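Local atomic coordinates of coiled-coil and C2 domain-containing protein 1-like (Drosophila melanogaster, PDB entry 6EI6), a protein that binds monophosphorylated phosphatidylinositols and regulates endosomal sorting through the ESCRT pathway, probably by preventing inappropriate polymerisation of the ESCRT-III subunit shrub. Residues E119-V124 and R172-I177; D139-V144 and T158-D163. All blocks are in the same frame, centred on the assembly; numbering follows the deposited sequence.

Contact 1 of 2, residues E119-V124 and R172-I177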
loop_
_atom_site.group_PDB
_atom_site.type_symbol
_atom_site.label_atom_id
_atom_site.label_comp_id
_atom_site.label_asym_id
_atom_site.label_seq_id
_atom_site.Cartn_x
_atom_site.Cartn_y
_atom_site.Cartn_z
ATOM N N GLU A 119 -9.876 -9.633 -7.327
ATOM C CA GLU A 119 -9.187 -10.415 -6.311
ATOM C C GLU A 119 -8.276 -9.553 -5.451
ATOM O O GLU A 119 -7.425 -8.817 -5.970
ATOM C CB GLU A 119 -8.364 -11.529 -6.953
ATOM C CG GLU A 119 -9.189 -12.746 -7.223
ATOM C CD GLU A 119 -8.368 -13.928 -7.671
ATOM O OE1 GLU A 119 -7.194 -13.739 -8.102
ATOM O OE2 GLU A 119 -8.917 -15.056 -7.582
ATOM N N LEU A 120 -8.434 -9.680 -4.138
ATOM C CA LEU A 120 -7.464 -9.200 -3.171
ATOM C C LEU A 120 -6.771 -10.404 -2.559
ATOM O O LEU A 120 -7.435 -11.364 -2.157
ATOM C CB LEU A 120 -8.141 -8.358 -2.094
ATOM C CG LEU A 120 -7.171 -7.793 -1.068
ATOM C CD1 LEU A 120 -7.491 -6.345 -0.729
ATOM C CD2 LEU A 120 -7.217 -8.658 0.170
ATOM N N GLU A 121 -5.446 -10.353 -2.491
ATOM C CA GLU A 121 -4.647 -11.415 -1.902
ATOM C C GLU A 121 -4.013 -10.940 -0.597
ATOM O O GLU A 121 -3.498 -9.820 -0.521
ATOM C CB GLU A 121 -3.558 -11.875 -2.870
ATOM C CG GLU A 121 -2.747 -13.042 -2.346
ATOM C CD GLU A 121 -1.714 -13.514 -3.331
ATOM O OE1 GLU A 121 -2.001 -14.494 -4.062
ATOM O OE2 GLU A 121 -0.621 -12.893 -3.380
ATOM N N ILE A 122 -4.040 -11.801 0.428
ATOM C CA ILE A 122 -3.377 -11.551 1.708
ATOM C C ILE A 122 -2.297 -12.607 1.902
ATOM O O ILE A 122 -2.549 -13.801 1.703
ATOM C CB ILE A 122 -4.368 -11.569 2.881
ATOM C CG1 ILE A 122 -5.358 -10.427 2.726
ATOM C CG2 ILE A 122 -3.634 -11.449 4.204
ATOM C CD1 ILE A 122 -6.608 -10.608 3.533
ATOM N N VAL A 123 -1.095 -12.169 2.271
ATOM C CA VAL A 123 0.036 -13.059 2.489
ATOM C C VAL A 123 0.499 -12.879 3.924
ATOM O O VAL A 123 0.913 -11.778 4.312
ATOM C CB VAL A 123 1.189 -12.771 1.522
ATOM C CG1 VAL A 123 2.298 -13.773 1.732
ATOM C CG2 VAL A 123 0.698 -12.789 0.068
ATOM N N VAL A 124 0.416 -13.948 4.714
ATOM C CA VAL A 124 1.008 -13.974 6.045
ATOM C C VAL A 124 2.409 -14.548 5.868
ATOM O O VAL A 124 2.570 -15.721 5.530
ATOM C CB VAL A 124 0.165 -14.796 7.031
ATOM C CG1 VAL A 124 0.678 -14.634 8.456
ATOM C CG2 VAL A 124 -1.300 -14.380 6.967
ATOM N N ARG A 172 -0.965 -17.768 1.391
ATOM C CA ARG A 172 -1.689 -16.756 0.645
ATOM C C ARG A 172 -3.172 -17.086 0.672
ATOM O O ARG A 172 -3.559 -18.246 0.502
ATOM C CB ARG A 172 -1.196 -16.698 -0.804
ATOM C CG ARG A 172 0.287 -16.978 -0.982
ATOM C CD ARG A 172 0.781 -16.642 -2.404
ATOM N NE ARG A 172 2.198 -16.230 -2.402
ATOM C CZ ARG A 172 2.675 -15.047 -2.820
ATOM N NH1 ARG A 172 1.868 -14.115 -3.326
ATOM N NH2 ARG A 172 3.980 -14.797 -2.742
ATOM N N PHE A 173 -4.007 -16.073 0.871
ATOM C CA PHE A 173 -5.452 -16.245 0.844
ATOM C C PHE A 173 -6.020 -15.209 -0.108
ATOM O O PHE A 173 -5.594 -14.053 -0.086
ATOM C CB PHE A 173 -6.090 -16.088 2.247
ATOM C CG PHE A 173 -5.357 -16.835 3.349
ATOM C CD1 PHE A 173 -4.174 -16.339 3.890
ATOM C CD2 PHE A 173 -5.849 -18.027 3.845
ATOM C CE1 PHE A 173 -3.495 -17.021 4.886
ATOM C CE2 PHE A 173 -5.174 -18.710 4.848
ATOM C CZ PHE A 173 -4.001 -18.208 5.366
ATOM N N LYS A 174 -6.952 -15.619 -0.963
ATOM C CA LYS A 174 -7.568 -14.719 -1.930
ATOM C C LYS A 174 -9.036 -14.521 -1.586
ATOM O O LYS A 174 -9.710 -15.447 -1.136
ATOM C CB LYS A 174 -7.433 -15.250 -3.355
ATOM C CG LYS A 174 -6.000 -15.235 -3.922
ATOM C CD LYS A 174 -6.002 -15.625 -5.411
ATOM C CE LYS A 174 -4.655 -16.164 -5.874
ATOM N NZ LYS A 174 -4.625 -16.439 -7.347
ATOM N N VAL A 175 -9.540 -13.314 -1.780
ATOM C CA VAL A 175 -10.951 -13.054 -1.551
ATOM C C VAL A 175 -11.479 -12.213 -2.713
ATOM O O VAL A 175 -10.716 -11.595 -3.462
ATOM C CB VAL A 175 -11.192 -12.365 -0.180
ATOM C CG1 VAL A 175 -10.902 -10.874 -0.254
ATOM C CG2 VAL A 175 -12.602 -12.612 0.289
ATOM N N ASP A 176 -12.804 -12.233 -2.881
ATOM C CA ASP A 176 -13.482 -11.476 -3.931
ATOM C C ASP A 176 -13.924 -10.114 -3.410
ATOM O O ASP A 176 -14.549 -10.013 -2.349
ATOM C CB ASP A 176 -14.703 -12.232 -4.454
ATOM C CG ASP A 176 -14.378 -13.113 -5.640
ATOM O OD1 ASP A 176 -13.483 -12.739 -6.448
ATOM O OD2 ASP A 176 -15.006 -14.197 -5.747
ATOM N N ILE A 177 -13.616 -9.077 -4.174
ATOM C CA ILE A 177 -14.103 -7.735 -3.903
ATOM C C ILE A 177 -14.930 -7.294 -5.102
ATOM O O ILE A 177 -14.822 -7.854 -6.196
ATOM C CB ILE A 177 -12.950 -6.748 -3.638
ATOM C CG1 ILE A 177 -12.065 -6.648 -4.886
ATOM C CG2 ILE A 177 -12.146 -7.181 -2.414
ATOM C CD1 ILE A 177 -10.671 -6.109 -4.633
#

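Contact 2 of 2, residues D139-V144 and T158-D163. With SO4 (sulfate ion), chain D.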
loop_
_atom_site.group_PDB
_atom_site.type_symbol
_atom_site.label_atom_id
_atom_site.label_comp_id
_atom_site.label_asym_id
_atom_site.label_seq_id
_atom_site.Cartn_x
_atom_site.Cartn_y
_atom_site.Cartn_z
ATOM N N ASP A 139 3.991 -22.918 19.639
ATOM C CA ASP A 139 3.350 -23.266 18.380
ATOM C C ASP A 139 2.358 -22.160 18.080
ATOM O O ASP A 139 1.612 -21.740 18.974
ATOM C CB ASP A 139 2.632 -24.619 18.437
ATOM C CG ASP A 139 3.570 -25.775 18.710
ATOM O OD1 ASP A 139 4.759 -25.683 18.340
ATOM O OD2 ASP A 139 3.114 -26.793 19.290
ATOM N N THR A 140 2.354 -21.680 16.838
ATOM C CA THR A 140 1.593 -20.485 16.511
ATOM C C THR A 140 0.831 -20.681 15.214
ATOM O O THR A 140 1.193 -21.496 14.364
ATOM C CB THR A 140 2.497 -19.255 16.407
ATOM O OG1 THR A 140 3.728 -19.638 15.788
ATOM C CG2 THR A 140 2.799 -18.708 17.781
ATOM N N TYR A 141 -0.252 -19.924 15.098
ATOM C CA TYR A 141 -1.023 -19.799 13.874
ATOM C C TYR A 141 -1.651 -18.408 13.890
ATOM O O TYR A 141 -1.744 -17.767 14.941
ATOM C CB TYR A 141 -2.067 -20.923 13.748
ATOM C CG TYR A 141 -3.190 -20.829 14.744
ATOM C CD1 TYR A 141 -3.069 -21.379 16.019
ATOM C CD2 TYR A 141 -4.368 -20.176 14.423
ATOM C CE1 TYR A 141 -4.095 -21.278 16.942
ATOM C CE2 TYR A 141 -5.393 -20.067 15.341
ATOM C CZ TYR A 141 -5.249 -20.623 16.603
ATOM O OH TYR A 141 -6.281 -20.503 17.512
ATOM N N VAL A 142 -2.058 -17.926 12.717
ATOM C CA VAL A 142 -2.559 -16.563 12.560
ATOM C C VAL A 142 -3.949 -16.621 11.942
ATOM O O VAL A 142 -4.148 -17.290 10.925
ATOM C CB VAL A 142 -1.606 -15.707 11.696
ATOM C CG1 VAL A 142 -2.039 -14.253 11.690
ATOM C CG2 VAL A 142 -0.169 -15.846 12.167
ATOM N N ARG A 143 -4.906 -15.941 12.566
ATOM C CA ARG A 143 -6.233 -15.749 12.003
ATOM C C ARG A 143 -6.292 -14.438 11.234
ATOM O O ARG A 143 -5.754 -13.420 11.680
ATOM C CB ARG A 143 -7.293 -15.710 13.096
ATOM C CG ARG A 143 -7.382 -16.946 13.944
ATOM C CD ARG A 143 -8.676 -16.928 14.771
ATOM N NE ARG A 143 -8.849 -18.165 15.524
ATOM C CZ ARG A 143 -9.175 -19.340 14.983
ATOM N NH1 ARG A 143 -9.363 -19.460 13.667
ATOM N NH2 ARG A 143 -9.306 -20.406 15.767
ATOM N N VAL A 144 -6.977 -14.460 10.093
ATOM C CA VAL A 144 -7.103 -13.306 9.213
ATOM C C VAL A 144 -8.577 -12.976 9.081
ATOM O O VAL A 144 -9.392 -13.863 8.809
ATOM C CB VAL A 144 -6.490 -13.572 7.829
ATOM C CG1 VAL A 144 -6.703 -12.348 6.920
ATOM C CG2 VAL A 144 -5.001 -13.945 7.955
ATOM N N THR A 158 -3.925 -19.470 9.211
ATOM C CA THR A 158 -2.773 -20.200 8.714
ATOM C C THR A 158 -2.677 -21.557 9.401
ATOM O O THR A 158 -3.356 -21.841 10.398
ATOM C CB THR A 158 -1.479 -19.419 8.950
ATOM O OG1 THR A 158 -0.962 -19.700 10.264
ATOM C CG2 THR A 158 -1.717 -17.913 8.806
ATOM N N ASN A 159 -1.794 -22.398 8.865
ATOM C CA ASN A 159 -1.479 -23.666 9.507
ATOM C C ASN A 159 -0.867 -23.392 10.873
ATOM O O ASN A 159 -0.763 -22.239 11.302
ATOM C CB ASN A 159 -0.504 -24.491 8.657
ATOM C CG ASN A 159 -1.174 -25.181 7.478
ATOM O OD1 ASN A 159 -2.406 -25.188 7.340
ATOM N ND2 ASN A 159 -0.355 -25.767 6.614
ATOM N N VAL A 160 -0.435 -24.433 11.561
ATOM C CA VAL A 160 0.245 -24.276 12.830
ATOM C C VAL A 160 1.701 -24.631 12.561
ATOM O O VAL A 160 2.046 -25.801 12.354
ATOM C CB VAL A 160 -0.368 -25.149 13.938
ATOM C CG1 VAL A 160 0.313 -24.871 15.282
ATOM C CG2 VAL A 160 -1.895 -24.934 14.031
ATOM N N ILE A 161 2.563 -23.621 12.510
ATOM C CA ILE A 161 3.986 -23.908 12.598
ATOM C C ILE A 161 4.269 -24.393 14.008
ATOM O O ILE A 161 3.590 -23.997 14.972
ATOM C CB ILE A 161 4.843 -22.679 12.233
ATOM C CG1 ILE A 161 4.628 -21.550 13.244
ATOM C CG2 ILE A 161 4.550 -22.231 10.821
ATOM C CD1 ILE A 161 5.518 -21.617 14.497
ATOM N N ARG A 162 5.269 -25.261 14.134
ATOM C CA ARG A 162 5.617 -25.849 15.415
ATOM C C ARG A 162 7.040 -25.451 15.770
ATOM O O ARG A 162 7.934 -25.498 14.914
ATOM C CB ARG A 162 5.449 -27.381 15.397
ATOM C CG ARG A 162 3.979 -27.867 15.303
ATOM C CD ARG A 162 3.864 -29.345 14.866
ATOM N NE ARG A 162 3.416 -29.498 13.478
ATOM C CZ ARG A 162 3.764 -30.507 12.676
ATOM N NH1 ARG A 162 4.559 -31.476 13.121
ATOM N NH2 ARG A 162 3.312 -30.551 11.427
ATOM N N ASP A 163 7.220 -25.001 17.014
ATOM C CA ASP A 163 8.522 -24.936 17.669
ATOM C C ASP A 163 9.410 -23.813 17.144
ATOM O O ASP A 163 10.524 -24.072 16.674
ATOM C CB ASP A 163 9.250 -26.284 17.527
ATOM C CG ASP A 163 8.454 -27.468 18.098
ATOM O OD1 ASP A 163 7.329 -27.279 18.599
ATOM O OD2 ASP A 163 8.956 -28.610 18.009
HETATM S S SO4 D . -12.077 -22.740 13.839
HETATM O O1 SO4 D . -10.723 -22.630 13.284
HETATM O O2 SO4 D . -12.971 -21.806 13.141
HETATM O O3 SO4 D . -12.574 -24.115 13.674
HETATM O O4 SO4 D . -12.040 -22.412 15.267
#

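Contact 1 of 2, residues E119-V124 and R172-I177
L120 and I122 pair with V175 and F173 through reciprocal antiparallel backbone hydrogen bonds, two on each pair. The bond from I122 N to F173 O is 2.8 Å long and nearly straight, at 171°. On the face carrying L120, I122, F173 and V175 the packing is close: L120 CB lies 4.2 Å from V175 CG1 and meets I177 CG2, while F173 CE1 meets V124 CG2 obliquely at 4.0 Å. F146, helix 182-190 and strand 192-199 complete this apolar layer, the sandwich interior. The pairing joins the outermost strand 171-176 to its neighbour 119-128 in one of the two four-stranded sheets of the C2 beta-sandwich. On the other face the buried E121 and V123 lie beneath the solvent-exposed R172 and K174. E121, its CG anti to the backbone N (chi1 -176°), extends toward strand 171-176, bringing OE2 to R172 NH1 at 2.8 Å in a salt bridge; the hydrogen bond within it is bent and weak, and the carboxylate and guanidinium planes stand 70° apart. V123 CG2 packs over one face of that guanidinium, toward the rim, and R248 provides a second salt bridge to E121 OE2. Replacing E121 with an alanine would probably leave R172 and R248 without their shared carboxylate and the R172 guanidinium freer to turn. Farther along, E119 OE1 and K174 NZ form only a long salt bridge of 3.8 Å.

Contact 2 of 2, residues D139-V144 and T158-D163
From D139 to V142 the chain runs roughly antiparallel to T158-D163, joined by a single beta bridge, T140 with I161, in which the bond from T140 N to I161 O is 3.2 Å long and the return bond from I161 N is weak. T158 N donates to V142 O at 2.8 Å, and T158 OG1 accepts a hydrogen bond from V142 N while donating to a lone pair of N159 O in the carbonyl plane. Set between its backbone N and carbonyl carbon (chi1 86°), that hydroxyl stands in for a backbone acceptor, and CG2 packs against V142 CB at 3.6 Å. I161 lies alongside T140, whose OG1 has a weak hydrogen bond to Y169 OH, and V160 sits between D139 and Y141, CG1 at D139 CB and CG2 at Y141 CB. At the far end D139 OD1 takes the backbone N-H of D163 at 2.9 Å, approached nearly along its C-O bond. The D163 carboxylate lies beside it, almost coplanar, with D163 OD1 3.0 Å from D139 OD1; D137 adds another carboxylate, and this crowding would probably raise the pKa of one of them, partly offset by the D163 N-H and, weakly, by R200. The Y141 ring leads away from the loop to meet the Y198 ring, planes nearly parallel, and its hydroxyl is hydrogen-bonded to D207. Y141 CE2 lies over the centre of the R143 guanidinium, whose NH1 makes a weak bond of 3.5 Å to O1 of a sulfate, probably from the crystallisation medium, also hydrogen-bonded to K157. The loop after strand 155-157 continues along the edge of strand 140-145 in the C2 sandwich, and the carboxylates at that strand's start recall the calcium-binding loops of other C2 domains, though this one lacks several crucial residues.

Both contacts belong to the C2 domain, one on each of its sheets. Contact 1 is regular pairing of an outermost strand with its neighbour; contact 2 joins strand 140-145 to an irregular loop farther from the centre of the chain. Each is partly buried, but contact 1 contributes broad apolar side chains to the sandwich interior and leaves opposite charges paired on its other face, whereas contact 2 relies more on a threonine hydroxyl and carboxylates, and brings acidic groups together. They meet within the interior: I122 CD1 packs on V144 CG1 at 3.8 Å, and V124 touches V142, V144 and T158, linking the two sheets.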